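Local coordinates for hypothetical protein (Staphylococcus aureus subsp. aureus, PDB 2IL5) that is of unknown function but belongs to the Hsp90 ATPase activator homologue 1-like family of the Bet v 1-like clan and may bind a hydrophobic ligand, at residues L28-W33 against V108-R113. Numbering follows the deposited sequence.
Sequences LVYEAW and VEFFER
Phe110 packs its ring against Val29, Tyr30 and Trp33, in the middle and at the C-terminal end of the short helix 26-32. From CB, the first torsion sets CG anti to the carbonyl carbon (chi1 -47°), and the ring lies beneath the helix with one face under the backbone of Tyr30. The evidence for a CH-pi contact is that Tyr30 CA stands 4.3 Å from the Phe110 ring centroid and only 11° off its normal. Along one side of the ring, CD1 and then CE1 run against the edge of the Tyr30 ring, CE1 lying 3.6 Å from Tyr30 CD2. The two planes stand nearly perpendicular, with the centroids 5.8 Å apart. On the other side, CD2 and CE2 meet the methyl CG1 of Val29, which approaches CE2 to 3.6 Å. At the tip, Phe110 CZ comes within 3.5 Å of Trp33 CD1, with the phenyl edge turned to the indole face in an offset edge-to-face pair, planes at 61°. Trp33 NE1 lies level with the phenyl plane, at its edge, and this buried N-H has no hydrogen-bond partner in the model. Val108, two residues earlier on the strand, covers the six-membered ring of the indole in a CH-pi contact: its CG1 sits 3.8 Å from that ring's centroid, practically on the normal, while CG2 touches CZ2. No hydrogen bond joins the two segments; the contact is apolar and aromatic. It seats helix 26-32 on strand 104-112 of the antiparallel sheet, as in the helix-grip fold of Bet v 1-like proteins, with Trp33 also touching Met92 and Met120 on the flanking strands and Phe158 and Met161 of the long helix 136-166.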
ATOM      1  N   LEU A  28      -2.681 -15.197   7.685  1.00 43.40           N
ATOM      2  CA  LEU A  28      -1.874 -14.277   8.518  1.00 42.89           C
ATOM      3  C   LEU A  28      -1.438 -13.035   7.741  1.00 42.98           C
ATOM      4  O   LEU A  28      -1.485 -11.931   8.276  1.00 42.93           O
ATOM      5  CB  LEU A  28      -0.678 -14.971   9.172  1.00 42.23           C
ATOM      6  CG  LEU A  28      -0.991 -15.858  10.396  1.00 41.68           C
ATOM      7  CD1 LEU A  28       0.290 -16.454  10.900  1.00 40.13           C
ATOM      8  CD2 LEU A  28      -1.727 -15.131  11.548  1.00 40.52           C
ATOM      9  N   VAL A  29      -1.031 -13.220   6.484  1.00 42.71           N
ATOM     10  CA  VAL A  29      -0.715 -12.089   5.614  1.00 42.55           C
ATOM     11  C   VAL A  29      -1.945 -11.245   5.247  1.00 42.67           C
ATOM     12  O   VAL A  29      -1.873 -10.012   5.257  1.00 43.63           O
ATOM     13  CB  VAL A  29       0.057 -12.523   4.351  1.00 42.62           C
ATOM     14  CG1 VAL A  29       0.480 -11.285   3.553  1.00 40.74           C
ATOM     15  CG2 VAL A  29       1.297 -13.329   4.773  1.00 41.35           C
ATOM     16  N   TYR A  30      -3.065 -11.901   4.948  1.00 42.50           N
ATOM     17  CA  TYR A  30      -4.307 -11.212   4.584  1.00 42.17           C
ATOM     18  C   TYR A  30      -4.781 -10.367   5.748  1.00 42.66           C
ATOM     19  O   TYR A  30      -5.193  -9.240   5.561  1.00 43.62           O
ATOM     20  CB  TYR A  30      -5.385 -12.214   4.145  1.00 40.92           C
ATOM     21  CG  TYR A  30      -6.738 -11.605   3.790  1.00 41.21           C
ATOM     22  CD1 TYR A  30      -7.788 -11.555   4.739  1.00 42.51           C
ATOM     23  CD2 TYR A  30      -6.990 -11.107   2.496  1.00 38.12           C
ATOM     24  CE1 TYR A  30      -9.026 -10.992   4.424  1.00 41.71           C
ATOM     25  CE2 TYR A  30      -8.217 -10.539   2.167  1.00 37.45           C
ATOM     26  CZ  TYR A  30      -9.235 -10.481   3.120  1.00 42.28           C
ATOM     27  OH  TYR A  30     -10.470  -9.937   2.762  1.00 40.98           O
ATOM     28  N   GLU A  31      -4.735 -10.927   6.947  1.00 43.43           N
ATOM     29  CA  GLU A  31      -5.063 -10.200   8.166  1.00 44.29           C
ATOM     30  C   GLU A  31      -4.289  -8.872   8.324  1.00 44.29           C
ATOM     31  O   GLU A  31      -4.872  -7.858   8.752  1.00 44.93           O
ATOM     32  CB  GLU A  31      -4.824 -11.098   9.383  1.00 44.25           C
ATOM     33  CG  GLU A  31      -5.406 -10.561  10.703  1.00 46.58           C
ATOM     34  CD  GLU A  31      -5.246 -11.537  11.907  1.00 48.80           C
ATOM     35  OE1 GLU A  31      -4.115 -11.957  12.246  1.00 48.44           O
ATOM     36  OE2 GLU A  31      -6.272 -11.862  12.531  1.00 50.55           O
ATOM     37  N   ALA A  32      -2.992  -8.876   7.994  1.00 43.73           N
ATOM     38  CA  ALA A  32      -2.144  -7.664   8.083  1.00 43.10           C
ATOM     39  C   ALA A  32      -2.735  -6.468   7.342  1.00 43.26           C
ATOM     40  O   ALA A  32      -2.549  -5.321   7.770  1.00 42.91           O
ATOM     41  CB  ALA A  32      -0.741  -7.965   7.567  1.00 43.16           C
ATOM     42  N   TRP A  33      -3.481  -6.771   6.259  1.00 43.30           N
ATOM     43  CA  TRP A  33      -4.022  -5.819   5.293  1.00 43.43           C
ATOM     44  C   TRP A  33      -5.409  -5.361   5.666  1.00 43.68           C
ATOM     45  O   TRP A  33      -5.918  -4.410   5.083  1.00 42.88           O
ATOM     46  CB  TRP A  33      -4.092  -6.425   3.864  1.00 41.48           C
ATOM     47  CG  TRP A  33      -2.741  -6.440   3.122  1.00 41.35           C
ATOM     48  CD1 TRP A  33      -1.747  -7.403   3.216  1.00 39.44           C
ATOM     49  CD2 TRP A  33      -2.264  -5.467   2.179  1.00 39.21           C
ATOM     50  NE1 TRP A  33      -0.692  -7.078   2.381  1.00 39.56           N
ATOM     51  CE2 TRP A  33      -0.978  -5.895   1.741  1.00 40.79           C
ATOM     52  CE3 TRP A  33      -2.788  -4.268   1.660  1.00 37.57           C
ATOM     53  CZ2 TRP A  33      -0.215  -5.159   0.793  1.00 39.85           C
ATOM     54  CZ3 TRP A  33      -2.010  -3.527   0.723  1.00 37.45           C
ATOM     55  CH2 TRP A  33      -0.749  -3.973   0.313  1.00 37.96           C
ATOM     56  N   VAL A 108      -3.706  -6.623  -4.531  1.00 42.32           N
ATOM     57  CA  VAL A 108      -2.779  -7.534  -3.911  1.00 41.39           C
ATOM     58  C   VAL A 108      -3.442  -8.921  -3.746  1.00 42.31           C
ATOM     59  O   VAL A 108      -4.506  -9.058  -3.147  1.00 41.76           O
ATOM     60  CB  VAL A 108      -2.153  -6.956  -2.574  1.00 41.53           C
ATOM     61  CG1 VAL A 108      -3.216  -6.705  -1.531  1.00 38.81           C
ATOM     62  CG2 VAL A 108      -1.044  -7.913  -2.023  1.00 37.14           C
ATOM     63  N   GLU A 109      -2.795  -9.939  -4.317  1.00 42.90           N
ATOM     64  CA  GLU A 109      -3.280 -11.291  -4.237  1.00 42.72           C
ATOM     65  C   GLU A 109      -2.375 -12.190  -3.374  1.00 43.17           C
ATOM     66  O   GLU A 109      -1.154 -12.089  -3.434  1.00 41.76           O
ATOM     67  CB  GLU A 109      -3.472 -11.862  -5.645  1.00 42.23           C
ATOM     68  CG  GLU A 109      -4.682 -12.785  -5.716  1.00 44.08           C
ATOM     69  CD  GLU A 109      -4.999 -13.309  -7.102  1.00 45.95           C
ATOM     70  OE1 GLU A 109      -4.391 -12.862  -8.108  1.00 43.15           O
ATOM     71  OE2 GLU A 109      -5.909 -14.166  -7.171  1.00 46.08           O
ATOM     72  N   PHE A 110      -3.017 -13.067  -2.587  1.00 44.66           N
ATOM     73  CA  PHE A 110      -2.358 -14.003  -1.667  1.00 45.99           C
ATOM     74  C   PHE A 110      -2.579 -15.461  -2.122  1.00 47.18           C
ATOM     75  O   PHE A 110      -3.720 -15.901  -2.250  1.00 48.59           O
ATOM     76  CB  PHE A 110      -2.895 -13.789  -0.237  1.00 45.71           C
ATOM     77  CG  PHE A 110      -2.941 -12.349   0.174  1.00 45.65           C
ATOM     78  CD1 PHE A 110      -4.122 -11.614   0.061  1.00 46.93           C
ATOM     79  CD2 PHE A 110      -1.791 -11.699   0.612  1.00 44.47           C
ATOM     80  CE1 PHE A 110      -4.163 -10.244   0.387  1.00 45.15           C
ATOM     81  CE2 PHE A 110      -1.825 -10.346   0.949  1.00 44.11           C
ATOM     82  CZ  PHE A 110      -3.012  -9.618   0.843  1.00 42.92           C
ATOM     83  N   PHE A 111      -1.507 -16.189  -2.411  1.00 47.92           N
ATOM     84  CA  PHE A 111      -1.595 -17.605  -2.780  1.00 49.12           C
ATOM     85  C   PHE A 111      -0.905 -18.471  -1.751  1.00 50.69           C
ATOM     86  O   PHE A 111       0.176 -18.126  -1.271  1.00 50.56           O
ATOM     87  CB  PHE A 111      -0.942 -17.872  -4.139  1.00 48.40           C
ATOM     88  CG  PHE A 111      -1.626 -17.196  -5.290  1.00 47.36           C
ATOM     89  CD1 PHE A 111      -1.323 -15.865  -5.616  1.00 41.63           C
ATOM     90  CD2 PHE A 111      -2.564 -17.892  -6.066  1.00 44.78           C
ATOM     91  CE1 PHE A 111      -1.960 -15.232  -6.683  1.00 41.93           C
ATOM     92  CE2 PHE A 111      -3.197 -17.261  -7.161  1.00 44.63           C
ATOM     93  CZ  PHE A 111      -2.879 -15.932  -7.469  1.00 42.18           C
ATOM     94  N   GLU A 112      -1.522 -19.599  -1.411  1.00 52.94           N
ATOM     95  CA  GLU A 112      -0.879 -20.594  -0.538  1.00 54.83           C
ATOM     96  C   GLU A 112       0.181 -21.349  -1.333  1.00 55.74           C
ATOM     97  O   GLU A 112      -0.077 -21.789  -2.457  1.00 56.07           O
ATOM     98  CB  GLU A 112      -1.908 -21.579  -0.010  1.00 54.95           C
ATOM     99  CG  GLU A 112      -1.670 -22.051   1.421  1.00 58.17           C
ATOM    100  CD  GLU A 112      -2.949 -22.566   2.073  1.00 61.76           C
ATOM    101  OE1 GLU A 112      -4.027 -22.411   1.432  1.00 61.06           O
ATOM    102  OE2 GLU A 112      -2.867 -23.122   3.210  1.00 61.52           O
ATOM    103  N   ARG A 113       1.380 -21.461  -0.775  1.00 56.50           N
ATOM    104  CA  ARG A 113       2.417 -22.287  -1.385  1.00 57.57           C
ATOM    105  C   ARG A 113       2.335 -23.710  -0.833  1.00 58.52           C
ATOM    106  O   ARG A 113       1.704 -23.934   0.206  1.00 58.47           O
ATOM    107  CB  ARG A 113       3.789 -21.698  -1.093  1.00 57.18           C
ATOM    108  CG  ARG A 113       3.882 -20.224  -1.369  1.00 55.13           C
ATOM    109  CD  ARG A 113       4.907 -19.566  -0.479  1.00 52.64           C
ATOM    110  NE  ARG A 113       6.268 -19.979  -0.799  1.00 52.52           N
ATOM    111  CZ  ARG A 113       7.288 -19.889   0.055  1.00 53.90           C
ATOM    112  NH1 ARG A 113       7.090 -19.391   1.269  1.00 54.62           N
ATOM    113  NH2 ARG A 113       8.510 -20.287  -0.300  1.00 52.28           N
TER